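Protease (Penicillium cyclopium, PDB 5Z6O) cleaves peptide bonds as a calcium-binding serine protease of the subtilisin family, probably acting on casein, gelatin and type IV collagen. Local coordinates at residues A[43-48]-A[73-78]; A[132-137]-A[230-235]; A[159-164]-A[174-179]; A[164-169]-A[196-201]. One frame throughout, in Å; residues are numbered along the deposited sequence. Where two conformers were deposited one is given.

Contact 1 (A[43-48]-A[73-78])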
loop_
_atom_site.group_PDB
_atom_site.type_symbol
_atom_site.label_atom_id
_atom_site.label_comp_id
_atom_site.label_asym_id
_atom_site.label_seq_id
_atom_site.Cartn_x
_atom_site.Cartn_y
_atom_site.Cartn_z
ATOM N N THR A 43 5.246 1.009 11.358
ATOM C CA THR A 43 6.121 1.472 12.429
ATOM C C THR A 43 5.955 2.955 12.791
ATOM O O THR A 43 6.765 3.474 13.577
ATOM C CB THR A 43 7.580 1.213 12.069
ATOM O OG1 THR A 43 7.978 1.998 10.937
ATOM C CG2 THR A 43 7.816 -0.251 11.750
ATOM N N GLY A 44 4.958 3.647 12.257
ATOM C CA GLY A 44 4.869 5.087 12.399
ATOM C C GLY A 44 5.380 5.812 11.168
ATOM O O GLY A 44 5.956 5.231 10.257
ATOM N N ILE A 45 5.133 7.121 11.133
ATOM C CA ILE A 45 5.509 7.951 9.993
ATOM C C ILE A 45 6.222 9.189 10.501
ATOM O O ILE A 45 5.756 9.824 11.456
ATOM C CB ILE A 45 4.282 8.389 9.182
ATOM C CG1 ILE A 45 3.513 7.194 8.651
ATOM C CG2 ILE A 45 4.700 9.310 8.022
ATOM C CD1 ILE A 45 2.158 7.629 8.076
ATOM N N ASP A 46 7.310 9.559 9.833
ATOM C CA ASP A 46 7.968 10.855 10.088
ATOM C C ASP A 46 7.118 11.909 9.406
ATOM O O ASP A 46 7.361 12.284 8.256
ATOM C CB ASP A 46 9.397 10.837 9.564
ATOM C CG ASP A 46 10.118 12.164 9.746
ATOM O OD1 ASP A 46 9.580 13.062 10.401
ATOM O OD2 ASP A 46 11.217 12.302 9.198
ATOM N N ILE A 47 6.084 12.377 10.118
ATOM C CA ILE A 47 5.103 13.251 9.496
ATOM C C ILE A 47 5.691 14.608 9.160
ATOM O O ILE A 47 5.108 15.334 8.348
ATOM C CB ILE A 47 3.822 13.405 10.352
ATOM C CG1 ILE A 47 4.127 14.042 11.684
ATOM C CG2 ILE A 47 3.068 12.034 10.555
ATOM C CD1 ILE A 47 2.872 14.472 12.411
ATOM N N GLY A 48 6.852 14.943 9.713
ATOM C CA GLY A 48 7.502 16.200 9.353
ATOM C C GLY A 48 8.283 16.140 8.063
ATOM O O GLY A 48 8.817 17.152 7.609
ATOM N N HIS A 73 10.365 1.856 8.021
ATOM C CA HIS A 73 9.447 1.187 7.097
ATOM C C HIS A 73 8.132 1.936 6.984
ATOM O O HIS A 73 7.571 2.063 5.879
ATOM C CB HIS A 73 9.186 -0.254 7.524
ATOM C CG HIS A 73 10.185 -1.206 6.953
ATOM N ND1 HIS A 73 11.485 -1.261 7.399
ATOM C CD2 HIS A 73 10.102 -2.080 5.920
ATOM C CE1 HIS A 73 12.153 -2.160 6.698
ATOM N NE2 HIS A 73 11.339 -2.668 5.790
ATOM N N GLY A 74 7.627 2.457 8.102
ATOM C CA GLY A 74 6.333 3.130 8.055
ATOM C C GLY A 74 6.366 4.411 7.249
ATOM O O GLY A 74 5.420 4.718 6.518
ATOM N N THR A 75 7.479 5.154 7.323
ATOM C CA THR A 75 7.628 6.364 6.515
ATOM C C THR A 75 7.789 6.017 5.045
ATOM O O THR A 75 7.220 6.673 4.165
ATOM C CB THR A 75 8.853 7.140 6.989
ATOM O OG1 THR A 75 8.661 7.494 8.370
ATOM C CG2 THR A 75 9.112 8.411 6.094
ATOM N N HIS A 76 8.560 4.978 4.773
ATOM C CA HIS A 76 8.847 4.592 3.397
ATOM C C HIS A 76 7.561 4.143 2.692
ATOM O O HIS A 76 7.248 4.585 1.578
ATOM C CB HIS A 76 9.904 3.475 3.430
ATOM C CG HIS A 76 10.508 3.130 2.092
ATOM N ND1 HIS A 76 9.912 2.257 1.189
ATOM C CD2 HIS A 76 11.678 3.512 1.528
ATOM C CE1 HIS A 76 10.689 2.145 0.118
ATOM N NE2 HIS A 76 11.769 2.883 0.308
ATOM N N THR A 77 6.773 3.298 3.354
ATOM C CA THR A 77 5.535 2.838 2.728
ATOM C C THR A 77 4.499 3.946 2.615
ATOM O O THR A 77 3.834 4.067 1.567
ATOM C CB THR A 77 4.952 1.636 3.480
ATOM O OG1 THR A 77 4.636 1.997 4.830
ATOM C CG2 THR A 77 5.983 0.440 3.462
ATOM N N ALA A 78 4.359 4.793 3.652
ATOM C CA ALA A 78 3.457 5.930 3.481
ATOM C C ALA A 78 3.907 6.815 2.317
ATOM O O ALA A 78 3.084 7.395 1.589
ATOM C CB ALA A 78 3.422 6.744 4.782
#

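Contact 2 (A[132-137]-A[230-235]). With PMS (phenylmethanesulfonic acid), chain C.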
loop_
_atom_site.group_PDB
_atom_site.type_symbol
_atom_site.label_atom_id
_atom_site.label_comp_id
_atom_site.label_asym_id
_atom_site.label_seq_id
_atom_site.Cartn_x
_atom_site.Cartn_y
_atom_site.Cartn_z
ATOM N N VAL A 132 -8.742 4.284 2.914
ATOM C CA VAL A 132 -7.801 3.246 2.494
ATOM C C VAL A 132 -6.920 2.895 3.678
ATOM O O VAL A 132 -6.536 3.771 4.462
ATOM C CB VAL A 132 -6.953 3.747 1.290
ATOM C CG1 VAL A 132 -5.770 2.805 1.020
ATOM C CG2 VAL A 132 -7.852 3.888 0.074
ATOM N N MET A 133 -6.651 1.607 3.850
ATOM C CA MET A 133 -5.720 1.171 4.869
ATOM C C MET A 133 -4.640 0.343 4.213
ATOM O O MET A 133 -4.941 -0.547 3.417
ATOM C CB MET A 133 -6.442 0.351 5.949
ATOM C CG MET A 133 -5.495 -0.152 7.036
ATOM S SD MET A 133 -6.307 -1.150 8.322
ATOM C CE MET A 133 -7.222 0.097 9.211
ATOM N N ASN A 134 -3.391 0.617 4.561
ATOM C CA ASN A 134 -2.278 -0.168 4.043
ATOM C C ASN A 134 -1.647 -0.973 5.177
ATOM O O ASN A 134 -1.255 -0.406 6.206
ATOM C CB ASN A 134 -1.221 0.709 3.398
ATOM C CG ASN A 134 -0.125 -0.133 2.750
ATOM O OD1 ASN A 134 -0.338 -0.741 1.688
ATOM N ND2 ASN A 134 1.022 -0.213 3.395
ATOM N N MET A 135 -1.454 -2.277 4.956
ATOM C CA MET A 135 -0.842 -3.142 5.977
ATOM C C MET A 135 0.340 -3.845 5.331
ATOM O O MET A 135 0.160 -4.854 4.662
ATOM C CB MET A 135 -1.815 -4.169 6.559
ATOM C CG MET A 135 -2.775 -3.498 7.545
ATOM S SD MET A 135 -3.758 -4.760 8.482
ATOM C CE MET A 135 -2.520 -5.603 9.438
ATOM N N SER A 136 1.527 -3.303 5.511
ATOM C CA SER A 136 2.734 -3.928 4.974
ATOM C C SER A 136 3.412 -4.747 6.047
ATOM O O SER A 136 4.531 -4.476 6.419
ATOM C CB SER A 136 3.685 -2.863 4.429
ATOM O OG SER A 136 3.205 -2.320 3.199
ATOM N N LEU A 137 2.683 -5.667 6.643
ATOM C CA LEU A 137 3.196 -6.539 7.678
ATOM C C LEU A 137 2.390 -7.824 7.588
ATOM O O LEU A 137 1.327 -7.876 6.974
ATOM C CB LEU A 137 3.074 -5.926 9.075
ATOM C CG LEU A 137 1.670 -5.469 9.482
ATOM C CD1 LEU A 137 0.839 -6.593 10.096
ATOM C CD2 LEU A 137 1.758 -4.279 10.452
ATOM N N ALA A 230 5.336 -3.251 -2.250
ATOM C CA ALA A 230 4.350 -3.472 -3.290
ATOM C C ALA A 230 2.971 -2.997 -2.829
ATOM O O ALA A 230 2.323 -2.198 -3.511
ATOM C CB ALA A 230 4.349 -4.971 -3.637
ATOM N N ALA A 231 2.554 -3.399 -1.630
ATOM C CA ALA A 231 1.217 -3.028 -1.150
ATOM C C ALA A 231 0.897 -1.528 -1.208
ATOM O O ALA A 231 -0.225 -1.181 -1.623
ATOM C CB ALA A 231 1.012 -3.550 0.280
ATOM N N PRO A 232 1.773 -0.609 -0.788
ATOM C CA PRO A 232 1.392 0.805 -0.808
ATOM C C PRO A 232 1.225 1.369 -2.205
ATOM O O PRO A 232 0.512 2.378 -2.347
ATOM C CB PRO A 232 2.540 1.501 -0.032
ATOM C CG PRO A 232 3.658 0.549 -0.053
ATOM C CD PRO A 232 3.018 -0.820 -0.041
ATOM N N HIS A 233 1.828 0.766 -3.242
ATOM C CA HIS A 233 1.466 1.213 -4.595
ATOM C C HIS A 233 -0.024 1.013 -4.815
ATOM O O HIS A 233 -0.688 1.844 -5.449
ATOM C CB HIS A 233 2.241 0.442 -5.676
ATOM C CG HIS A 233 3.706 0.786 -5.769
ATOM N ND1 HIS A 233 4.669 0.208 -4.962
ATOM C CD2 HIS A 233 4.375 1.614 -6.615
ATOM C CE1 HIS A 233 5.865 0.662 -5.313
ATOM N NE2 HIS A 233 5.715 1.512 -6.315
ATOM N N VAL A 234 -0.559 -0.106 -4.320
ATOM C CA VAL A 234 -1.972 -0.411 -4.527
ATOM C C VAL A 234 -2.836 0.447 -3.604
ATOM O O VAL A 234 -3.902 0.924 -4.017
ATOM C CB VAL A 234 -2.225 -1.923 -4.332
ATOM C CG1 VAL A 234 -3.717 -2.271 -4.522
ATOM C CG2 VAL A 234 -1.409 -2.731 -5.345
ATOM N N ALA A 235 -2.372 0.723 -2.380
ATOM C CA ALA A 235 -3.098 1.655 -1.513
ATOM C C ALA A 235 -3.226 3.006 -2.199
ATOM O O ALA A 235 -4.315 3.607 -2.234
ATOM C CB ALA A 235 -2.376 1.848 -0.167
HETATM C C PMS C . 7.892 -6.381 5.945
HETATM S S PMS C . 8.186 -5.587 4.340
HETATM C C1 PMS C . 6.908 -7.552 5.804
HETATM C C2 PMS C . 5.855 -7.528 4.897
HETATM C C3 PMS C . 4.983 -8.605 4.807
HETATM C C4 PMS C . 5.155 -9.717 5.616
HETATM C C5 PMS C . 6.203 -9.738 6.524
HETATM C C6 PMS C . 7.082 -8.671 6.607
HETATM O O2S PMS C . 9.473 -4.818 4.320
HETATM O O1S PMS C . 8.387 -6.594 3.247
#

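Contact 3 (A[159-164]-A[174-179]). With PMS (phenylmethanesulfonic acid), chain C.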
loop_
_atom_site.group_PDB
_atom_site.type_symbol
_atom_site.label_atom_id
_atom_site.label_comp_id
_atom_site.label_asym_id
_atom_site.label_seq_id
_atom_site.Cartn_x
_atom_site.Cartn_y
_atom_site.Cartn_z
ATOM N N LEU A 159 -8.578 -2.331 1.996
ATOM C CA LEU A 159 -7.421 -2.802 2.744
ATOM C C LEU A 159 -6.459 -3.497 1.794
ATOM O O LEU A 159 -6.786 -4.548 1.230
ATOM C CB LEU A 159 -7.862 -3.717 3.899
ATOM C CG LEU A 159 -6.737 -4.348 4.738
ATOM C CD1 LEU A 159 -5.696 -3.314 5.197
ATOM C CD2 LEU A 159 -7.378 -5.048 5.931
ATOM N N SER A 160 -5.298 -2.896 1.557
ATOM C CA SER A 160 -4.244 -3.546 0.787
ATOM C C SER A 160 -3.231 -4.167 1.741
ATOM O O SER A 160 -2.788 -3.520 2.692
ATOM C CB SER A 160 -3.561 -2.546 -0.153
ATOM O OG SER A 160 -3.031 -1.467 0.570
ATOM N N VAL A 161 -2.859 -5.421 1.477
ATOM C CA VAL A 161 -2.011 -6.217 2.359
ATOM C C VAL A 161 -0.840 -6.801 1.588
ATOM O O VAL A 161 -1.036 -7.386 0.517
ATOM C CB VAL A 161 -2.846 -7.360 2.991
ATOM C CG1 VAL A 161 -1.997 -8.209 3.867
ATOM C CG2 VAL A 161 -4.003 -6.781 3.828
ATOM N N ALA A 162 0.360 -6.713 2.171
ATOM C CA ALA A 162 1.520 -7.383 1.598
ATOM C C ALA A 162 1.326 -8.894 1.636
ATOM O O ALA A 162 0.867 -9.462 2.636
ATOM C CB ALA A 162 2.782 -7.004 2.364
ATOM N N ALA A 163 1.698 -9.567 0.550
ATOM C CA ALA A 163 1.473 -11.019 0.537
ATOM C C ALA A 163 2.444 -11.765 1.439
ATOM O O ALA A 163 2.132 -12.895 1.861
ATOM C CB ALA A 163 1.587 -11.561 -0.884
ATOM N N GLY A 164 3.605 -11.177 1.737
ATOM C CA GLY A 164 4.625 -11.858 2.510
ATOM C C GLY A 164 5.845 -12.192 1.661
ATOM O O GLY A 164 5.810 -12.190 0.418
ATOM N N SER A 174 -1.344 -14.400 7.590
ATOM C CA SER A 174 -2.392 -13.482 7.982
ATOM C C SER A 174 -1.799 -12.091 8.116
ATOM O O SER A 174 -0.724 -11.941 8.689
ATOM C CB SER A 174 -3.018 -13.904 9.318
ATOM O OG SER A 174 -3.787 -15.073 9.104
ATOM N N PRO A 175 -2.491 -11.049 7.627
ATOM C CA PRO A 175 -3.844 -11.060 7.054
ATOM C C PRO A 175 -3.909 -11.320 5.536
ATOM O O PRO A 175 -4.985 -11.160 4.966
ATOM C CB PRO A 175 -4.367 -9.645 7.397
ATOM C CG PRO A 175 -3.151 -8.790 7.417
ATOM C CD PRO A 175 -1.995 -9.679 7.863
ATOM N N ALA A 176 -2.816 -11.792 4.904
ATOM C CA ALA A 176 -2.857 -12.011 3.456
ATOM C C ALA A 176 -3.979 -12.950 3.043
ATOM O O ALA A 176 -4.532 -12.809 1.942
ATOM C CB ALA A 176 -1.525 -12.574 2.967
ATOM N N SER A 177 -4.317 -13.928 3.894
ATOM C CA SER A 177 -5.323 -14.925 3.560
ATOM C C SER A 177 -6.731 -14.495 3.932
ATOM O O SER A 177 -7.666 -15.275 3.736
ATOM C CB SER A 177 -4.992 -16.267 4.253
ATOM O OG SER A 177 -4.956 -16.083 5.644
ATOM N N ALA A 178 -6.911 -13.277 4.446
ATOM C CA ALA A 178 -8.196 -12.878 5.005
ATOM C C ALA A 178 -9.237 -12.627 3.922
ATOM O O ALA A 178 -8.894 -12.266 2.788
ATOM C CB ALA A 178 -8.051 -11.607 5.848
ATOM N N PRO A 179 -10.526 -12.743 4.279
ATOM C CA PRO A 179 -11.594 -12.509 3.295
ATOM C C PRO A 179 -11.634 -11.052 2.850
ATOM O O PRO A 179 -11.607 -10.137 3.676
ATOM C CB PRO A 179 -12.873 -12.889 4.056
ATOM C CG PRO A 179 -12.409 -13.666 5.277
ATOM C CD PRO A 179 -11.067 -13.135 5.603
HETATM C C PMS C . 7.892 -6.381 5.945
HETATM S S PMS C . 8.186 -5.587 4.340
HETATM C C1 PMS C . 6.908 -7.552 5.804
HETATM C C2 PMS C . 5.855 -7.528 4.897
HETATM C C3 PMS C . 4.983 -8.605 4.807
HETATM C C4 PMS C . 5.155 -9.717 5.616
HETATM C C5 PMS C . 6.203 -9.738 6.524
HETATM C C6 PMS C . 7.082 -8.671 6.607
HETATM O O2S PMS C . 9.473 -4.818 4.320
HETATM O O1S PMS C . 8.387 -6.594 3.247
#

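Contact 4 (A[164-169]-A[196-201]). With PMS (phenylmethanesulfonic acid), chain C.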
loop_
_atom_site.group_PDB
_atom_site.type_symbol
_atom_site.label_atom_id
_atom_site.label_comp_id
_atom_site.label_asym_id
_atom_site.label_seq_id
_atom_site.Cartn_x
_atom_site.Cartn_y
_atom_site.Cartn_z
ATOM N N GLY A 164 3.605 -11.177 1.737
ATOM C CA GLY A 164 4.625 -11.858 2.510
ATOM C C GLY A 164 5.845 -12.192 1.661
ATOM O O GLY A 164 5.810 -12.190 0.418
ATOM N N ASN A 165 6.947 -12.455 2.348
ATOM C CA ASN A 165 8.255 -12.562 1.705
ATOM C C ASN A 165 8.916 -13.929 1.870
ATOM O O ASN A 165 10.139 -14.010 1.837
ATOM C CB ASN A 165 9.211 -11.501 2.253
ATOM C CG ASN A 165 8.668 -10.094 2.109
ATOM O OD1 ASN A 165 8.035 -9.765 1.118
ATOM N ND2 ASN A 165 8.918 -9.264 3.099
ATOM N N GLU A 166 8.155 -15.004 2.045
ATOM C CA GLU A 166 8.776 -16.287 2.360
ATOM C C GLU A 166 8.757 -17.253 1.182
ATOM O O GLU A 166 8.981 -18.457 1.374
ATOM C CB GLU A 166 8.108 -16.914 3.581
ATOM C CG GLU A 166 8.146 -16.024 4.808
ATOM C CD GLU A 166 6.957 -15.068 4.853
ATOM O OE1 GLU A 166 5.833 -15.431 4.414
ATOM O OE2 GLU A 166 7.145 -13.939 5.330
ATOM N N ALA A 167 8.512 -16.752 -0.031
ATOM C CA ALA A 167 8.446 -17.579 -1.225
ATOM C C ALA A 167 7.570 -18.806 -0.975
ATOM O O ALA A 167 7.954 -19.953 -1.227
ATOM C CB ALA A 167 9.852 -17.975 -1.679
ATOM N N GLN A 168 6.380 -18.572 -0.436
ATOM C CA GLN A 168 5.459 -19.666 -0.222
ATOM C C GLN A 168 4.045 -19.224 -0.553
ATOM O O GLN A 168 3.774 -18.045 -0.826
ATOM C CB GLN A 168 5.552 -20.200 1.214
ATOM C CG GLN A 168 4.936 -19.324 2.284
ATOM C CD GLN A 168 5.010 -19.967 3.678
ATOM O OE1 GLN A 168 4.016 -20.022 4.414
ATOM N NE2 GLN A 168 6.198 -20.445 4.042
ATOM N N ASP A 169 3.130 -20.182 -0.516
ATOM C CA ASP A 169 1.729 -19.867 -0.740
ATOM C C ASP A 169 1.207 -18.960 0.367
ATOM O O ASP A 169 1.275 -19.299 1.548
ATOM C CB ASP A 169 0.918 -21.157 -0.823
ATOM C CG ASP A 169 -0.456 -20.942 -1.388
ATOM O OD1 ASP A 169 -1.225 -20.167 -0.799
ATOM O OD2 ASP A 169 -0.791 -21.538 -2.439
ATOM N N PHE A 196 11.529 -13.473 -3.664
ATOM C CA PHE A 196 11.052 -13.650 -2.297
ATOM C C PHE A 196 9.537 -13.634 -2.162
ATOM O O PHE A 196 9.042 -13.915 -1.073
ATOM C CB PHE A 196 11.620 -12.538 -1.403
ATOM C CG PHE A 196 11.365 -11.152 -1.944
ATOM C CD1 PHE A 196 10.118 -10.546 -1.764
ATOM C CD2 PHE A 196 12.354 -10.462 -2.665
ATOM C CE1 PHE A 196 9.861 -9.281 -2.291
ATOM C CE2 PHE A 196 12.119 -9.169 -3.176
ATOM C CZ PHE A 196 10.843 -8.576 -2.984
ATOM N N THR A 197 8.777 -13.278 -3.196
ATOM C CA THR A 197 7.364 -12.980 -2.962
ATOM C C THR A 197 6.558 -14.237 -2.675
ATOM O O THR A 197 6.783 -15.292 -3.272
ATOM C CB THR A 197 6.733 -12.207 -4.144
ATOM O OG1 THR A 197 5.438 -11.724 -3.740
ATOM C CG2 THR A 197 6.545 -13.105 -5.376
ATOM N N ASN A 198 5.615 -14.115 -1.743
ATOM C CA ASN A 198 4.590 -15.133 -1.596
ATOM C C ASN A 198 3.673 -15.075 -2.808
ATOM O O ASN A 198 3.647 -14.080 -3.534
ATOM C CB ASN A 198 3.798 -14.933 -0.298
ATOM C CG ASN A 198 4.564 -15.380 0.949
ATOM O OD1 ASN A 198 5.693 -15.850 0.880
ATOM N ND2 ASN A 198 3.949 -15.204 2.097
ATOM N N PHE A 199 2.932 -16.164 -3.040
ATOM C CA PHE A 199 2.172 -16.340 -4.278
ATOM C C PHE A 199 0.925 -17.154 -3.963
ATOM O O PHE A 199 0.564 -17.360 -2.796
ATOM C CB PHE A 199 3.021 -17.040 -5.361
ATOM C CG PHE A 199 3.689 -18.288 -4.862
ATOM C CD1 PHE A 199 2.984 -19.500 -4.796
ATOM C CD2 PHE A 199 5.002 -18.243 -4.405
ATOM C CE1 PHE A 199 3.598 -20.642 -4.296
ATOM C CE2 PHE A 199 5.616 -19.381 -3.915
ATOM C CZ PHE A 199 4.912 -20.573 -3.855
ATOM N N GLY A 200 0.256 -17.615 -5.010
ATOM C CA GLY A 200 -0.889 -18.490 -4.857
ATOM C C GLY A 200 -2.180 -17.785 -5.201
ATOM O O GLY A 200 -2.212 -16.614 -5.580
ATOM N N SER A 201 -3.264 -18.524 -5.007
ATOM C CA SER A 201 -4.548 -18.073 -5.499
ATOM C C SER A 201 -5.121 -16.923 -4.676
ATOM O O SER A 201 -6.060 -16.272 -5.133
ATOM C CB SER A 201 -5.529 -19.243 -5.522
ATOM O OG SER A 201 -5.808 -19.672 -4.200
HETATM C C PMS C . 7.892 -6.381 5.945
HETATM S S PMS C . 8.186 -5.587 4.340
HETATM C C1 PMS C . 6.908 -7.552 5.804
HETATM C C2 PMS C . 5.855 -7.528 4.897
HETATM C C3 PMS C . 4.983 -8.605 4.807
HETATM C C4 PMS C . 5.155 -9.717 5.616
HETATM C C5 PMS C . 6.203 -9.738 6.524
HETATM C C6 PMS C . 7.082 -8.671 6.607
HETATM O O2S PMS C . 9.473 -4.818 4.320
HETATM O O1S PMS C . 8.387 -6.594 3.247
HETATM O O HOH W 1 -2.729 -21.372 -4.176
HETATM O O HOH W 2 -3.537 -19.093 -1.912
#

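Contact 1 (A[43-48]-A[73-78])
Beside the charge-relay site of this subtilisin, the loop residues T43 and I45 pack against the first turns of the helix that begins with H73, a catalytic residue by close homology. T43 directly follows the probable catalytic aspartate D42. Its OG1 sits between the backbone N and the carbonyl carbon (chi1 65°), which brings it to the helix: G74 N donates to T43 OG1 over 2.9 Å (N-H...O angle 145°). Three residues further along the loop, D46 N gives a straighter bond (160°) to T75 OG1, also 2.9 Å long. Both threonine hydroxyls are also bonded to the carboxylate of D69, OD1 to T43 and OD2 to T75, linking loop and helix. With no side chain on G74, the G44 carbonyl can lie close above the helix backbone, G44 O standing 3.1 Å from G74 CA in a CH...O contact. I45 CD1 rests on A78 CB at 3.6 Å, and V94 of a neighbouring strand touches both side chains. D46, the centre of an inverse gamma turn, directs its carboxylate away from the helix, where OD2 accepts from G218 N. T43-G44 of the D-T-G aspartate motif thus meets G74-T75 of the H-G-T-H histidine motif, as in the subtilase family.

Contact 2 (A[132-137]-A[230-235])
V132 and N134 both carry their outer groups anti to the backbone N, V132 CG1 at chi1 168° and N134 CG at chi1 -175°, and this swings them onto the helix 230-235 running beneath the strand. V132 CG1 lands on A235 CB at 3.7 Å and lies equally near to A235 O. The stem of N134 follows the same line, its CB 3.9 Å from A235 CB, while its amide extends over the start of P232 and the methyl of A231. S136, just past the end of the strand, completes the row: its OG approaches P232 CD at 3.6 Å and A231 CB at 3.9 Å. The small side chains of A231 and A235 are consistent with the close approach, the axes passing 8.1 Å apart and running nearly antiparallel (176°). P232 has no N-H to give to the preceding turn, and the helix is kinked there; the proline ring lies by N134 and S136. The hydroxyl of S136 is bonded to S228 O, the carbonyl of the probable catalytic serine near the start of the same helix. The S136 backbone meets the inhibitor, S136 O lying 3.7 Å from PMS C2. G226 to P232 is the serine signature of the subtilases, G-T-S-M-A-A-P. Apolar packing of V132 on A235 is thus joined by the N134 amide and S136 hydroxyl set against the serine-bearing helix, the hydroxyl probably helping to fix the S228 backbone.

Contact 3 (A[159-164]-A[174-179])
V161 and P175 form the tight part of this contact. V161 CG1, held anti to the backbone N (chi1 178°), reaches out from the strand to the proline ring and touches P175 CG at 3.8 Å; the two side chains cross obliquely. The same methyl group is also 3.8 Å from A176 N, so it fits over the join between the two residues. Beside it the methyl of A176 lies against the end of the strand and the residue after it: A176 CB is 3.9 Å from A162 O and 3.8 Å from A163 O, meeting two successive carbonyls. No hydrogen bond links the two segments, and the grip is one of van der Waals fit. P175 follows a cis peptide bond and opens a type I beta turn, closed by A178 N donating to P175 O over 2.9 Å. The turn presents P175 and A176 to one side of 157-162, an inner strand of the parallel sheet of the subtilisin fold, while M135 of the adjoining strand also touches the proline. On the other side of the strand end A162 points away from the turn, its CB 3.7 Å from PMS C3, and G164 CA comes within 3.8 Å of PMS C4. The A162-A163-G164 run probably forms one wall of the S1 pocket, as in proteinase K, consistent with the phenyl ring lying here. Beyond A176 the segments no longer touch: S177, partly exposed, is hydrogen-bonded through OG to S173 O and N146 ND2, A178 packs on N146 and A149 of helix 143-154, and P179 is exposed.

Contact 4 (A[164-169]-A[196-201])
The F199 ring carries the Q168-D169 peptide on one face, with Q168 C 3.6 Å above its plane and D169 N close beside it, both offset toward the rim; A167 C meets the ring obliquely. At the other end the amide of N165 lies alongside the F196 ring, planes perpendicular, N165 OD1 approaching F196 CD1 at 3.6 Å. Between them N198, its CG anti to the carbonyl carbon (chi1 -76°), turns its amide to the 164-169 loop and makes with it three of the six hydrogen bonds across the contact. N198 OD1 accepts E166 N (2.9 Å) and Q168 N (3.1 Å) from opposite faces of its plane. N198 ND2 donates within that plane to E166 OE1 at 3.0 Å, coming from above the carboxylate, and is bonded also to A163 O. Three backbone bonds, among them N198 N to G164 O, flank the amide. At the solvent-facing end two waters join D169, also bonded to S171, to S201. N165 ND2 makes a nearly straight 2.7 Å bond (164°) to PMS O1S, and its OD1 is bonded to T227. With S228 N as second donor to PMS, this suits the oxyanion-hole asparagine of subtilisins, which would stabilise the oxyanion of the tetrahedral intermediate.

How the contacts relate
All four contacts bring residues to the bound inhibitor. Contact 1 supplies H73, whose side chain is about 3 Å from PMS at the nearest atoms, while contacts 2, 3 and 4 touch PMS through S136, A162 and N165 among others. Contacts 1 and 2 pack directly, T77 O reaching P232 CB at 3.3 Å. Contacts 2 and 3 stand on adjacent strands of the central sheet, probably joined by M135 N to S160 O at 2.9 Å, and contacts 3 and 4 share G164. Contacts 1 and 4 are the furthest apart, about 25 Å between centres, yet the side chains of H73 and N165 come within about 8 Å of each other across the active site.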